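Local coordinates for AAR187Cp (Eremothecium gossypii, PDB 3ZIL), which probably regulates the establishment of sister-chromatid cohesion by cohesin, this chain being the C-terminal Wap1 domain of Wpl1, at residues Asn42-Cys47 with Gln136-Lys141; Ala171-Ile176 with Ala208-Thr213. All blocks are in the same frame, centred on the assembly; numbering follows the deposited sequence.

Interaction 1. Residues Asn42-Cys47 with Gln136-Lys141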
loop_
_atom_site.group_PDB
_atom_site.type_symbol
_atom_site.label_atom_id
_atom_site.label_comp_id
_atom_site.label_asym_id
_atom_site.label_seq_id
_atom_site.Cartn_x
_atom_site.Cartn_y
_atom_site.Cartn_z
ATOM N N ASN A 42 30.760 -6.978 -16.568
ATOM C CA ASN A 42 30.838 -8.307 -15.991
ATOM C C ASN A 42 29.474 -8.635 -15.367
ATOM O O ASN A 42 29.036 -9.775 -15.456
ATOM C CB ASN A 42 31.932 -8.429 -14.912
ATOM C CG ASN A 42 33.359 -8.435 -15.529
ATOM O OD1 ASN A 42 34.331 -8.395 -14.837
ATOM N ND2 ASN A 42 33.441 -8.494 -16.806
ATOM N N MET A 43 28.847 -7.671 -14.707
ATOM C CA MET A 43 27.544 -8.017 -13.990
ATOM C C MET A 43 26.502 -8.390 -15.066
ATOM O O MET A 43 25.666 -9.330 -14.896
ATOM C CB MET A 43 27.072 -6.849 -13.071
ATOM C CG MET A 43 25.774 -7.210 -12.253
ATOM S SD MET A 43 25.477 -5.727 -11.201
ATOM C CE MET A 43 26.833 -5.742 -10.024
ATOM N N LEU A 44 26.527 -7.646 -16.167
ATOM C CA LEU A 44 25.615 -7.959 -17.277
ATOM C C LEU A 44 25.764 -9.370 -17.816
ATOM O O LEU A 44 24.781 -10.148 -18.009
ATOM C CB LEU A 44 25.742 -6.914 -18.404
ATOM C CG LEU A 44 24.952 -7.161 -19.723
ATOM C CD1 LEU A 44 23.456 -7.224 -19.313
ATOM C CD2 LEU A 44 25.179 -6.083 -20.781
ATOM N N ARG A 45 27.008 -9.740 -18.044
ATOM C CA ARG A 45 27.331 -11.004 -18.559
ATOM C C ARG A 45 26.957 -12.095 -17.546
ATOM O O ARG A 45 26.474 -13.172 -17.926
ATOM C CB ARG A 45 28.811 -10.966 -18.919
ATOM C CG ARG A 45 29.422 -12.331 -19.207
ATOM C CD ARG A 45 30.814 -12.088 -19.863
ATOM N NE ARG A 45 31.314 -13.356 -20.328
ATOM C CZ ARG A 45 32.558 -13.615 -20.699
ATOM N NH1 ARG A 45 33.492 -12.668 -20.668
ATOM N NH2 ARG A 45 32.867 -14.868 -21.077
ATOM N N LEU A 46 27.105 -11.813 -16.245
ATOM C CA LEU A 46 26.691 -12.771 -15.210
ATOM C C LEU A 46 25.165 -13.034 -15.180
ATOM O O LEU A 46 24.712 -14.223 -15.086
ATOM C CB LEU A 46 27.159 -12.276 -13.852
ATOM C CG LEU A 46 26.627 -12.971 -12.595
ATOM C CD1 LEU A 46 27.094 -14.419 -12.610
ATOM C CD2 LEU A 46 26.948 -12.198 -11.278
ATOM N N CYS A 47 24.406 -11.933 -15.245
ATOM C CA CYS A 47 22.932 -11.964 -15.177
ATOM C C CYS A 47 22.478 -12.767 -16.381
ATOM O O CYS A 47 21.606 -13.638 -16.286
ATOM C CB CYS A 47 22.337 -10.550 -15.201
ATOM S SG CYS A 47 22.732 -9.663 -13.650
ATOM N N GLN A 136 19.757 -5.592 -24.443
ATOM C CA GLN A 136 18.450 -5.907 -25.096
ATOM C C GLN A 136 17.992 -7.329 -24.867
ATOM O O GLN A 136 16.833 -7.605 -24.553
ATOM C CB GLN A 136 18.456 -5.652 -26.629
ATOM C CG GLN A 136 18.900 -4.264 -27.150
ATOM C CD GLN A 136 18.702 -3.055 -26.200
ATOM O OE1 GLN A 136 17.600 -2.841 -25.616
ATOM N NE2 GLN A 136 19.796 -2.230 -26.048
ATOM N N ASP A 137 18.895 -8.259 -25.055
ATOM C CA ASP A 137 18.547 -9.658 -24.887
ATOM C C ASP A 137 18.087 -9.931 -23.414
ATOM O O ASP A 137 17.004 -10.541 -23.148
ATOM C CB ASP A 137 19.763 -10.444 -25.326
ATOM C CG ASP A 137 19.706 -11.930 -25.008
ATOM O OD1 ASP A 137 18.719 -12.466 -24.454
ATOM O OD2 ASP A 137 20.726 -12.585 -25.323
ATOM N N LEU A 138 18.879 -9.458 -22.444
ATOM C CA LEU A 138 18.434 -9.554 -21.037
ATOM C C LEU A 138 17.080 -8.905 -20.725
ATOM O O LEU A 138 16.236 -9.545 -20.078
ATOM C CB LEU A 138 19.516 -9.052 -20.067
ATOM C CG LEU A 138 19.158 -9.286 -18.579
ATOM C CD1 LEU A 138 19.210 -10.779 -18.167
ATOM C CD2 LEU A 138 20.122 -8.438 -17.767
ATOM N N LEU A 139 16.905 -7.647 -21.152
ATOM C CA LEU A 139 15.686 -6.899 -21.000
ATOM C C LEU A 139 14.437 -7.638 -21.484
ATOM O O LEU A 139 13.433 -7.659 -20.772
ATOM C CB LEU A 139 15.793 -5.541 -21.731
ATOM C CG LEU A 139 15.786 -4.164 -21.085
ATOM C CD1 LEU A 139 16.512 -4.059 -19.765
ATOM C CD2 LEU A 139 16.276 -3.108 -22.100
ATOM N N ARG A 140 14.485 -8.207 -22.689
ATOM C CA ARG A 140 13.426 -9.135 -23.171
ATOM C C ARG A 140 13.128 -10.297 -22.229
ATOM O O ARG A 140 12.036 -10.800 -22.232
ATOM C CB ARG A 140 13.683 -9.648 -24.631
ATOM C CG ARG A 140 13.683 -8.502 -25.660
ATOM C CD ARG A 140 13.846 -8.946 -27.107
ATOM N NE ARG A 140 15.050 -9.734 -27.392
ATOM C CZ ARG A 140 16.175 -9.237 -27.937
ATOM N NH1 ARG A 140 16.255 -7.950 -28.249
ATOM N NH2 ARG A 140 17.230 -10.020 -28.185
ATOM N N LYS A 141 14.068 -10.711 -21.398
ATOM C CA LYS A 141 13.791 -11.789 -20.452
ATOM C C LYS A 141 13.423 -11.404 -19.008
ATOM O O LYS A 141 13.008 -12.259 -18.257
ATOM C CB LYS A 141 15.000 -12.735 -20.413
ATOM C CG LYS A 141 15.046 -13.719 -21.573
ATOM C CD LYS A 141 16.483 -14.092 -21.943
ATOM C CE LYS A 141 16.473 -14.877 -23.263
ATOM N NZ LYS A 141 17.871 -15.082 -23.671
#

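Interaction 2. Residues Ala171-Ile176 with Ala208-Thr213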
loop_
_atom_site.group_PDB
_atom_site.type_symbol
_atom_site.label_atom_id
_atom_site.label_comp_id
_atom_site.label_asym_id
_atom_site.label_seq_id
_atom_site.Cartn_x
_atom_site.Cartn_y
_atom_site.Cartn_z
ATOM N N ALA A 171 6.972 9.402 0.284
ATOM C CA ALA A 171 7.569 9.276 -1.038
ATOM C C ALA A 171 6.712 8.294 -1.873
ATOM O O ALA A 171 6.495 8.493 -3.069
ATOM C CB ALA A 171 9.028 8.812 -0.988
ATOM N N LEU A 172 6.174 7.267 -1.233
ATOM C CA LEU A 172 5.323 6.336 -2.001
ATOM C C LEU A 172 3.992 6.972 -2.449
ATOM O O LEU A 172 3.433 6.640 -3.534
ATOM C CB LEU A 172 5.101 5.086 -1.239
ATOM C CG LEU A 172 6.323 4.162 -1.132
ATOM C CD1 LEU A 172 6.136 3.218 0.048
ATOM C CD2 LEU A 172 6.620 3.381 -2.471
ATOM N N ALA A 173 3.448 7.819 -1.564
ATOM C CA ALA A 173 2.195 8.515 -1.819
ATOM C C ALA A 173 2.472 9.456 -3.041
ATOM O O ALA A 173 1.700 9.446 -4.035
ATOM C CB ALA A 173 1.731 9.306 -0.596
ATOM N N ARG A 174 3.597 10.179 -3.011
ATOM C CA ARG A 174 3.955 11.044 -4.159
ATOM C C ARG A 174 4.063 10.221 -5.461
ATOM O O ARG A 174 3.573 10.650 -6.485
ATOM C CB ARG A 174 5.226 11.863 -3.943
ATOM C CG ARG A 174 5.093 12.956 -2.876
ATOM C CD ARG A 174 6.302 13.886 -2.936
ATOM N NE ARG A 174 7.630 13.205 -2.761
ATOM C CZ ARG A 174 8.199 12.935 -1.547
ATOM N NH1 ARG A 174 7.579 13.178 -0.401
ATOM N NH2 ARG A 174 9.378 12.359 -1.450
ATOM N N LEU A 175 4.655 9.022 -5.384
ATOM C CA LEU A 175 4.785 8.117 -6.549
ATOM C C LEU A 175 3.409 7.720 -7.092
ATOM O O LEU A 175 3.160 7.798 -8.279
ATOM C CB LEU A 175 5.556 6.827 -6.140
ATOM C CG LEU A 175 5.679 5.729 -7.235
ATOM C CD1 LEU A 175 6.616 6.116 -8.423
ATOM C CD2 LEU A 175 6.114 4.376 -6.640
ATOM N N ILE A 176 2.474 7.343 -6.218
ATOM C CA ILE A 176 1.105 7.037 -6.686
ATOM C C ILE A 176 0.467 8.228 -7.371
ATOM O O ILE A 176 -0.166 8.039 -8.407
ATOM C CB ILE A 176 0.249 6.509 -5.538
ATOM C CG1 ILE A 176 0.874 5.148 -5.017
ATOM C CG2 ILE A 176 -1.253 6.376 -5.898
ATOM C CD1 ILE A 176 0.495 4.867 -3.562
ATOM N N ALA A 208 0.749 12.890 7.854
ATOM C CA ALA A 208 -0.001 14.043 7.378
ATOM C C ALA A 208 0.227 14.345 5.901
ATOM O O ALA A 208 -0.754 14.431 5.143
ATOM C CB ALA A 208 0.197 15.277 8.274
ATOM N N GLN A 209 1.524 14.461 5.490
ATOM C CA GLN A 209 1.879 14.666 4.088
ATOM C C GLN A 209 1.317 13.669 3.163
ATOM O O GLN A 209 0.730 14.043 2.113
ATOM C CB GLN A 209 3.439 14.641 3.882
ATOM C CG GLN A 209 4.110 15.729 4.684
ATOM C CD GLN A 209 5.613 15.684 4.579
ATOM O OE1 GLN A 209 6.165 15.400 3.498
ATOM N NE2 GLN A 209 6.298 15.893 5.715
ATOM N N ALA A 210 1.516 12.383 3.494
ATOM C CA ALA A 210 1.060 11.300 2.664
ATOM C C ALA A 210 -0.479 11.331 2.564
ATOM O O ALA A 210 -1.070 11.074 1.488
ATOM C CB ALA A 210 1.508 9.930 3.272
ATOM N N PHE A 211 -1.146 11.543 3.695
ATOM C CA PHE A 211 -2.603 11.584 3.649
ATOM C C PHE A 211 -3.101 12.759 2.713
ATOM O O PHE A 211 -3.933 12.586 1.846
ATOM C CB PHE A 211 -3.164 11.772 5.064
ATOM C CG PHE A 211 -4.643 12.065 5.087
ATOM C CD1 PHE A 211 -5.571 11.065 4.926
ATOM C CD2 PHE A 211 -5.096 13.434 5.203
ATOM C CE1 PHE A 211 -6.940 11.354 4.924
ATOM C CE2 PHE A 211 -6.470 13.711 5.222
ATOM C CZ PHE A 211 -7.388 12.683 5.050
ATOM N N GLN A 212 -2.492 13.916 2.843
ATOM C CA GLN A 212 -2.900 15.033 1.972
ATOM C C GLN A 212 -2.628 14.673 0.508
ATOM O O GLN A 212 -3.386 15.065 -0.393
ATOM C CB GLN A 212 -2.151 16.267 2.401
ATOM C CG GLN A 212 -2.597 16.647 3.824
ATOM C CD GLN A 212 -1.756 17.731 4.460
ATOM O OE1 GLN A 212 -0.987 18.431 3.762
ATOM N NE2 GLN A 212 -1.840 17.860 5.815
ATOM N N THR A 213 -1.571 13.897 0.250
ATOM C CA THR A 213 -1.320 13.541 -1.105
ATOM C C THR A 213 -2.361 12.600 -1.629
ATOM O O THR A 213 -2.877 12.810 -2.726
ATOM C CB THR A 213 0.046 12.938 -1.281
ATOM O OG1 THR A 213 0.991 13.932 -0.912
ATOM C CG2 THR A 213 0.292 12.530 -2.692
#

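Interaction 1. Residues Asn42-Cys47 with Gln136-Lys141
L44, C47 and L138, the three side chains that meet here, contain no flat group, and the flat groups of helix 129-141 lie away from the contact. Within that helix the R140 guanidinium turns one face onto its own backbone, where Q136 O sits 3.6 Å above the plane, displaced toward the rim, with D137 CA similarly placed. The D137 carboxylate receives K141 NZ on the syn lone pair of OD1 in a 2.9 Å salt bridge one turn along, and K141 NZ also bonds N52 OD1, tying this helix to helix 36-52. The contact itself is apolar and small, burying 126 Å² over both sides. It centres on one methyl group: L138 CD2 lies 3.9 Å from L44 CD1 and 4.0 Å from C47 CB, and so rests on two residues one turn apart. CG is anti to the backbone N in both leucines (chi1 174° in L44, -173° in L138); the two side chains slide past each other in opposite directions. The CA atoms nearest each other are those of C47 and L138, 7.8 Å apart. All three residues are buried. L86 of helix 81-93 touches L138, while F89 and I90 of the same helix touch C47, so a third helix joins the cluster. Such a leucine inserted from one helix among the side chains of two others is typical of the hydrophobic core of an all-helical domain, here the N-terminal part of the Wap1 domain.

Interaction 2. Residues Ala171-Ile176 with Ala208-Thr213
A near-parallel helix-helix contact built on small residues joins A171-I176 of helix 168-178 to A208-T213 of helix 201-215, not far from the middle of the chain. The evidence is direct: the axes of the two short segments run in the same N-to-C direction, inclined by 13°, and approach to 8.6 Å. At the closest backbone point, the CA atoms of A173 and A210 are 5.4 Å apart. A173 points its methyl group at the other helix, and its CB comes to 3.9 Å from A210 CA and equally 3.9 Å from A210 CB, so the alanine rests against backbone as much as against side chain. One turn further along, T213 supplies the second point. Its CG2 is anti to the backbone N, and this branch reaches across to pack 3.6 Å from A173 O, while T213 CB approaches A173 CB to 4.1 Å. R174 borders the contact at its exposed side, its guanidinium laid back over its own helix with one face toward A171 CA. L191 of helix 185-193 also touches A173. Beyond the two segments, V169 meets A210 and S177 meets T213, which carries the pairing along helix 168-178 past both ends of A171-I176. Two parallel neighbours separated in sequence by a helix that packs against the first, joined through alanines, are consistent with the layered helices of an alpha-solenoid.

In the fold
Interaction 1 comes first along the chain and is completed before interaction 2 begins. Their centres are about 34 Å apart, and their nearest atoms about 18 Å apart. The centre of interaction 1 lies about 30 Å from the centre of the chain, toward its N-terminal end, and the contact joins helices 36-52 and 129-141 across an 88-residue gap in sequence. Interaction 2, centred about 11 Å from the chain centre, joins helices 168-178 and 201-215 across only 31. No helix is shared, although helix 147-158 follows the first pair in sequence and packs on helix 168-178 of the second. Both belong to the Wap1 domain, and their spacing fits an elongated, strand-free helical domain in which one contact bridges distant helices and the other near neighbours in sequence.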